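Local coordinates for MMACHC-like protein (Caenorhabditis elegans, PDB 5UJC) that binds cobalamin (vitamin B12) and probably strips the upper axial ligand from cyanocobalamin and alkylcobalamins, with help from flavin, NADPH or glutathione, at residues M29-I32 and G33-N36; V73-K76 and T77-F80; M105-K108 and L109-V112. One frame throughout, in Å; residues are numbered along the deposited sequence.

Contact 1 of 3, residues M29-I32 and G33-N36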
loop_
_atom_site.group_PDB
_atom_site.type_symbol
_atom_site.label_atom_id
_atom_site.label_comp_id
_atom_site.label_asym_id
_atom_site.label_seq_id
_atom_site.Cartn_x
_atom_site.Cartn_y
_atom_site.Cartn_z
ATOM N N MET A 29 13.167 -0.593 -3.459
ATOM C CA MET A 29 14.082 -1.516 -2.821
ATOM C C MET A 29 14.513 -0.989 -1.454
ATOM O O MET A 29 14.726 0.226 -1.276
ATOM C CB MET A 29 15.292 -1.756 -3.717
ATOM C CG MET A 29 16.157 -2.924 -3.272
ATOM S SD MET A 29 17.356 -3.487 -4.459
ATOM C CE MET A 29 18.483 -2.163 -4.471
ATOM N N PHE A 30 14.685 -1.899 -0.495
ATOM C CA PHE A 30 15.274 -1.535 0.781
ATOM C C PHE A 30 15.925 -2.718 1.445
ATOM O O PHE A 30 15.772 -3.847 0.992
ATOM C CB PHE A 30 14.232 -0.893 1.708
ATOM C CG PHE A 30 13.122 -1.830 2.160
ATOM C CD1 PHE A 30 12.050 -2.132 1.323
ATOM C CD2 PHE A 30 13.121 -2.352 3.446
ATOM C CE1 PHE A 30 11.034 -2.975 1.754
ATOM C CE2 PHE A 30 12.100 -3.162 3.883
ATOM C CZ PHE A 30 11.042 -3.461 3.047
ATOM N N LYS A 31 16.718 -2.443 2.484
ATOM C CA LYS A 31 17.399 -3.489 3.224
ATOM C C LYS A 31 16.574 -3.826 4.465
ATOM O O LYS A 31 16.103 -2.940 5.152
ATOM C CB LYS A 31 18.802 -3.026 3.643
ATOM C CG LYS A 31 19.716 -2.700 2.479
ATOM C CD LYS A 31 21.078 -2.214 2.953
ATOM C CE LYS A 31 21.009 -0.834 3.608
ATOM N NZ LYS A 31 22.315 -0.129 3.515
ATOM N N ILE A 32 16.496 -5.095 4.819
ATOM C CA ILE A 32 15.763 -5.477 6.006
ATOM C C ILE A 32 16.335 -4.768 7.249
ATOM O O ILE A 32 15.580 -4.367 8.131
ATOM C CB ILE A 32 15.765 -7.019 6.213
ATOM C CG1 ILE A 32 14.923 -7.718 5.134
ATOM C CG2 ILE A 32 15.263 -7.387 7.609
ATOM C CD1 ILE A 32 13.452 -7.357 5.146
ATOM N N GLY A 33 17.659 -4.586 7.301
ATOM C CA GLY A 33 18.276 -3.898 8.444
ATOM C C GLY A 33 17.731 -2.483 8.663
ATOM O O GLY A 33 17.622 -2.011 9.812
ATOM N N SER A 34 17.388 -1.801 7.575
ATOM C CA SER A 34 16.827 -0.456 7.682
ATOM C C SER A 34 15.466 -0.491 8.344
ATOM O O SER A 34 15.146 0.356 9.169
ATOM C CB SER A 34 16.723 0.188 6.322
ATOM O OG SER A 34 18.007 0.315 5.726
ATOM N N TYR A 35 14.671 -1.489 7.999
ATOM C CA TYR A 35 13.388 -1.681 8.644
ATOM C C TYR A 35 13.551 -2.031 10.135
ATOM O O TYR A 35 12.889 -1.446 11.001
ATOM C CB TYR A 35 12.600 -2.786 7.928
ATOM C CG TYR A 35 11.269 -3.109 8.570
ATOM C CD1 TYR A 35 10.120 -2.399 8.240
ATOM C CD2 TYR A 35 11.161 -4.134 9.516
ATOM C CE1 TYR A 35 8.917 -2.692 8.814
ATOM C CE2 TYR A 35 9.950 -4.458 10.075
ATOM C CZ TYR A 35 8.827 -3.728 9.734
ATOM O OH TYR A 35 7.594 -4.020 10.290
ATOM N N ASN A 36 14.420 -2.976 10.423
ATOM C CA ASN A 36 14.613 -3.410 11.804
ATOM C C ASN A 36 15.144 -2.294 12.691
ATOM O O ASN A 36 14.782 -2.208 13.861
ATOM C CB ASN A 36 15.516 -4.623 11.861
ATOM C CG ASN A 36 14.816 -5.898 11.422
ATOM O OD1 ASN A 36 13.584 -5.952 11.346
ATOM N ND2 ASN A 36 15.597 -6.946 11.178
#
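Phe30 and Tyr35 lie side by side and point the same way, but their rings do not stack. The edge of the Phe30 ring meets the base of the tyrosine, CE2 standing 4.1 Å from Tyr35 CB. Because CG of Tyr35 is anti to its backbone N (chi1 177°), the ring then leads away from Phe30 and carries the phenol to the backbone N of Leu133, to which OH is hydrogen-bonded. Ile32 and Asn36 cross at a slant instead: the CG2 methyl comes within 3.6 Å of Asn36 ND2, while OD1 of the same amide accepts from the backbone N of Leu47. This is a strand-to-helix junction, where strand 25-31, an outer strand of the four-stranded antiparallel sheet, runs straight into helix 32-39 with Lys31 as the N-cap residue. The first turn is tied by Ser34 N to Lys31 O at 3.0 Å, a bent bond (133°) whose donor sits well above the carbonyl plane. From the next carbonyl, Ile32 O, the bond runs to Asn36 N at 2.9 Å and is much straighter. A single carboxylate oxygen, Glu202 OE2, takes both Lys31 N and Ser34 OG, and its negative charge would suit the start of a helix. The Tyr35 side chain comes to about 7 Å from the bound methylcobalamin, and its partner Leu133 is a substrate-binding residue by similarity.

Contact 2 of 3, residues V73-K76 and T77-F80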
loop_
_atom_site.group_PDB
_atom_site.type_symbol
_atom_site.label_atom_id
_atom_site.label_comp_id
_atom_site.label_asym_id
_atom_site.label_seq_id
_atom_site.Cartn_x
_atom_site.Cartn_y
_atom_site.Cartn_z
ATOM N N VAL A 73 -12.279 -6.935 -13.411
ATOM C CA VAL A 73 -13.707 -7.074 -13.107
ATOM C C VAL A 73 -14.514 -7.318 -14.395
ATOM O O VAL A 73 -15.437 -8.139 -14.411
ATOM C CB VAL A 73 -14.239 -5.835 -12.387
ATOM C CG1 VAL A 73 -15.744 -5.854 -12.313
ATOM C CG2 VAL A 73 -13.653 -5.744 -11.002
ATOM N N VAL A 74 -14.157 -6.620 -15.464
ATOM C CA VAL A 74 -14.817 -6.834 -16.765
ATOM C C VAL A 74 -14.661 -8.286 -17.194
ATOM O O VAL A 74 -15.641 -8.953 -17.610
ATOM C CB VAL A 74 -14.272 -5.863 -17.825
ATOM C CG1 VAL A 74 -14.759 -6.248 -19.222
ATOM C CG2 VAL A 74 -14.715 -4.450 -17.487
ATOM N N GLN A 75 -13.448 -8.809 -17.080
ATOM C CA GLN A 75 -13.196 -10.181 -17.502
ATOM C C GLN A 75 -13.937 -11.174 -16.608
ATOM O O GLN A 75 -14.503 -12.145 -17.093
ATOM C CB GLN A 75 -11.693 -10.477 -17.480
ATOM C CG GLN A 75 -11.335 -11.855 -18.025
ATOM C CD GLN A 75 -11.742 -12.007 -19.485
ATOM O OE1 GLN A 75 -11.302 -11.242 -20.337
ATOM N NE2 GLN A 75 -12.599 -12.981 -19.772
ATOM N N LYS A 76 -13.893 -10.967 -15.289
ATOM C CA LYS A 76 -14.584 -11.876 -14.395
ATOM C C LYS A 76 -16.075 -11.884 -14.646
ATOM O O LYS A 76 -16.715 -12.921 -14.534
ATOM C CB LYS A 76 -14.270 -11.551 -12.933
ATOM C CG LYS A 76 -12.852 -11.885 -12.537
ATOM C CD LYS A 76 -12.642 -13.392 -12.478
ATOM C CE LYS A 76 -11.245 -13.777 -12.120
ATOM N NZ LYS A 76 -11.133 -15.265 -12.165
ATOM N N THR A 77 -16.628 -10.744 -14.987
ATOM C CA THR A 77 -18.052 -10.663 -15.285
ATOM C C THR A 77 -18.372 -11.491 -16.513
ATOM O O THR A 77 -19.383 -12.243 -16.522
ATOM C CB THR A 77 -18.504 -9.184 -15.439
ATOM O OG1 THR A 77 -18.272 -8.474 -14.208
ATOM C CG2 THR A 77 -19.943 -9.089 -15.785
ATOM N N MET A 78 -17.530 -11.398 -17.527
ATOM C CA MET A 78 -17.689 -12.242 -18.723
ATOM C C MET A 78 -17.597 -13.730 -18.351
ATOM O O MET A 78 -18.447 -14.544 -18.767
ATOM C CB MET A 78 -16.635 -11.888 -19.768
ATOM C CG MET A 78 -16.687 -12.750 -21.042
ATOM S SD MET A 78 -18.275 -12.633 -21.887
ATOM C CE MET A 78 -18.078 -11.077 -22.747
ATOM N N ASP A 79 -16.618 -14.074 -17.516
ATOM C CA ASP A 79 -16.375 -15.468 -17.131
ATOM C C ASP A 79 -17.555 -16.073 -16.352
ATOM O O ASP A 79 -17.978 -17.222 -16.600
ATOM C CB ASP A 79 -15.120 -15.581 -16.269
ATOM C CG ASP A 79 -13.822 -15.228 -17.024
ATOM O OD1 ASP A 79 -13.825 -15.169 -18.261
ATOM O OD2 ASP A 79 -12.783 -14.999 -16.336
ATOM N N PHE A 80 -18.047 -15.322 -15.373
ATOM C CA PHE A 80 -19.150 -15.805 -14.505
ATOM C C PHE A 80 -20.524 -15.666 -15.174
ATOM O O PHE A 80 -21.482 -16.369 -14.796
ATOM C CB PHE A 80 -19.138 -15.066 -13.166
ATOM C CG PHE A 80 -18.148 -15.613 -12.177
ATOM C CD1 PHE A 80 -18.440 -16.779 -11.461
ATOM C CD2 PHE A 80 -16.947 -14.970 -11.933
ATOM C CE1 PHE A 80 -17.547 -17.303 -10.562
ATOM C CE2 PHE A 80 -16.046 -15.491 -11.018
ATOM C CZ PHE A 80 -16.347 -16.666 -10.333
HETATM O O HOH W 1 -12.557 -16.502 -14.157
#
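The ring of Phe80 has the carbonyl oxygen of Lys76 at its edge, close to the ring plane, with CD2 3.3 Å from Lys76 O. That oxygen also accepts the backbone N-H of Phe80, so the backbone and ring of one residue both converge on it. The two other flat groups, the amide of Gln75 and the carboxylate of Asp79, are turned 37° against each other. Gln75 NE2 donates to Asp79 OD1 at 2.9 Å and 157°. The carboxylate oxygen lies almost in the amide plane, whereas the amide nitrogen approaches from above the carboxylate plane. A bend at chi2 (62°) brings the end of the glutamine back toward Asp79, after CG has left anti to the backbone N.

All this lies on the last turns of helix 62-80, where the backbone follows the usual i to i+4 pattern. The Gln75-Asp79 bond adds a side-chain link to this backbone pattern. On another flank Thr77 doubles its hold on Val73 O: its N and its OG1 reach that oxygen from opposite faces of the carbonyl plane, OG1 at 2.9 Å. Val73 and Thr77 also pack on Val264 of helix 257-265, and Phe80 rests against Val86 and Met89 of helix 83-89.

Lys76 NZ stays 4.5 Å from Asp79 OD2, beyond salt-bridge range, and a water fills the step: it accepts from Lys76 NZ at 2.7 Å and donates to Asp79 OD2 at 2.7 Å. Asp79 therefore has one oxygen on an amide and the other on a water, and a lysine nearby. Those partners would tend to offset the helix C-terminus and the nearby Gln75 O, both of which would probably disfavour a negative charge here.

Contact 3 of 3, residues M105-K108 and L109-V112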
loop_
_atom_site.group_PDB
_atom_site.type_symbol
_atom_site.label_atom_id
_atom_site.label_comp_id
_atom_site.label_asym_id
_atom_site.label_seq_id
_atom_site.Cartn_x
_atom_site.Cartn_y
_atom_site.Cartn_z
ATOM N N MET A 105 3.103 -12.485 -11.652
ATOM C CA MET A 105 4.410 -11.965 -11.413
ATOM C C MET A 105 5.348 -13.055 -10.869
ATOM O O MET A 105 6.478 -13.173 -11.305
ATOM C CB MET A 105 4.338 -10.784 -10.440
ATOM C CG MET A 105 5.659 -10.134 -10.136
ATOM S SD MET A 105 6.542 -10.956 -8.808
ATOM C CE MET A 105 5.532 -10.467 -7.455
ATOM N N SER A 106 4.866 -13.808 -9.882
ATOM C CA SER A 106 5.683 -14.785 -9.182
ATOM C C SER A 106 6.156 -15.883 -10.093
ATOM O O SER A 106 7.258 -16.391 -9.938
ATOM C CB SER A 106 4.894 -15.391 -8.012
ATOM O OG SER A 106 4.725 -14.441 -6.977
ATOM N N GLU A 107 5.322 -16.247 -11.054
ATOM C CA GLU A 107 5.671 -17.290 -12.010
ATOM C C GLU A 107 6.900 -16.898 -12.842
ATOM O O GLU A 107 7.757 -17.730 -13.144
ATOM C CB GLU A 107 4.482 -17.556 -12.900
ATOM C CG GLU A 107 3.382 -18.343 -12.189
ATOM C CD GLU A 107 2.189 -18.644 -13.075
ATOM O OE1 GLU A 107 2.320 -18.526 -14.316
ATOM O OE2 GLU A 107 1.115 -19.015 -12.527
ATOM N N LYS A 108 7.021 -15.619 -13.145
ATOM C CA LYS A 108 8.216 -15.121 -13.821
ATOM C C LYS A 108 9.379 -14.904 -12.836
ATOM O O LYS A 108 10.536 -15.205 -13.156
ATOM C CB LYS A 108 7.916 -13.825 -14.555
ATOM C CG LYS A 108 6.855 -13.954 -15.644
ATOM C CD LYS A 108 7.329 -14.817 -16.790
ATOM C CE LYS A 108 6.357 -14.763 -17.972
ATOM N NZ LYS A 108 6.477 -15.960 -18.839
ATOM N N LEU A 109 9.073 -14.355 -11.652
ATOM C CA LEU A 109 10.089 -14.024 -10.674
ATOM C C LEU A 109 10.856 -15.269 -10.219
ATOM O O LEU A 109 12.058 -15.215 -10.034
ATOM C CB LEU A 109 9.455 -13.324 -9.467
ATOM C CG LEU A 109 10.426 -12.959 -8.336
ATOM C CD1 LEU A 109 11.536 -12.068 -8.811
ATOM C CD2 LEU A 109 9.663 -12.283 -7.216
ATOM N N ARG A 110 10.149 -16.391 -10.061
ATOM C CA ARG A 110 10.786 -17.649 -9.599
ATOM C C ARG A 110 11.920 -18.100 -10.532
ATOM O O ARG A 110 12.840 -18.815 -10.108
ATOM C CB ARG A 110 9.752 -18.784 -9.484
ATOM C CG ARG A 110 8.807 -18.657 -8.302
ATOM C CD ARG A 110 7.647 -19.658 -8.376
ATOM N NE ARG A 110 6.547 -19.265 -7.475
ATOM C CZ ARG A 110 5.273 -19.059 -7.838
ATOM N NH1 ARG A 110 4.870 -19.222 -9.106
ATOM N NH2 ARG A 110 4.388 -18.704 -6.918
ATOM N N LYS A 111 11.842 -17.719 -11.801
ATOM C CA LYS A 111 12.876 -18.093 -12.764
ATOM C C LYS A 111 14.141 -17.216 -12.664
ATOM O O LYS A 111 15.192 -17.551 -13.219
ATOM C CB LYS A 111 12.308 -18.067 -14.187
ATOM C CG LYS A 111 11.140 -19.008 -14.374
ATOM C CD LYS A 111 10.670 -19.024 -15.821
ATOM C CE LYS A 111 9.234 -19.472 -15.944
ATOM N NZ LYS A 111 8.719 -19.309 -17.336
ATOM N N VAL A 112 14.017 -16.086 -11.975
ATOM C CA VAL A 112 15.144 -15.169 -11.728
ATOM C C VAL A 112 15.721 -15.363 -10.299
ATOM O O VAL A 112 16.940 -15.382 -10.109
ATOM C CB VAL A 112 14.707 -13.693 -11.958
ATOM C CG1 VAL A 112 15.807 -12.709 -11.542
ATOM C CG2 VAL A 112 14.332 -13.489 -13.427
#
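Leu109 and Met105, one turn apart, run side by side in the same direction, and the sulfur SD of Met105 touches Leu109 CD2 at 3.7 Å. The thioether gets there through bends at chi2 and chi3, which turn its end toward the leucine. In the backbone of the same pair, Leu109 N donates to Met105 O at 2.9 Å, in the carbonyl plane.

Arg110 folds back over the turn before it. Its chain is extended from CG to NE and passes across Ser106 O, CG lying 3.2 Å from that oxygen. Ser106 CB lies over one face of the guanidinium, toward its rim, 3.5 Å from NH2. At the edge of the same group NH1 sits 3.5 Å from CG of Glu107, so it meets the aliphatic part of the glutamate while the carboxylate stays farther away. The salt bridge of Arg110 NH1 is made instead with Glu103, one turn before Glu107.

Lys108 marks the change at the end of helix 93-109. Its CB lies 3.2 Å from Leu109 N, while the rest of the chain, bent at chi2, leads away. Lys111 N bonds to Lys108 O at 3.1 Å, with the donor well above the carbonyl plane, and the i to i+4 spacing gives way to i to i+3. The ammonium groups of Lys108 and Lys111 come within 4.3 Å (NZ to NZ), a like-charge approach that would be unfavourable by itself.

Inward, Met105 and Leu109 pack on Leu190 of strand 185-196, and Leu109 reaches Phe192 as well. Ile11 of helix 5-18 touches Leu109, and Val14 touches Lys108 and Val112, while Phe116, just ahead of strand 117-120, lies against Ser106, Leu109 and Arg110.

The three contacts follow one another along the chain, each closing before the next opens. Contact 1 joins strand 25-31 to helix 32-39, contact 2 lies in the last turns of helix 62-80, and contact 3 ends helix 93-109. Contacts 1 and 2 stand on opposite sides of the chain's centre, their own centres about 39 Å apart; the centre of contact 3 is about 22 Å from that of contact 1 and about 26 Å from that of contact 2. None touches another. The four-stranded sheet relates contacts 1 and 3, since both pack on strand 185-196. Contact 1 approaches the cobalamin, whereas contact 2, on a helix, and contact 3, where a helix passes into a loop, lie away from the annotated sites.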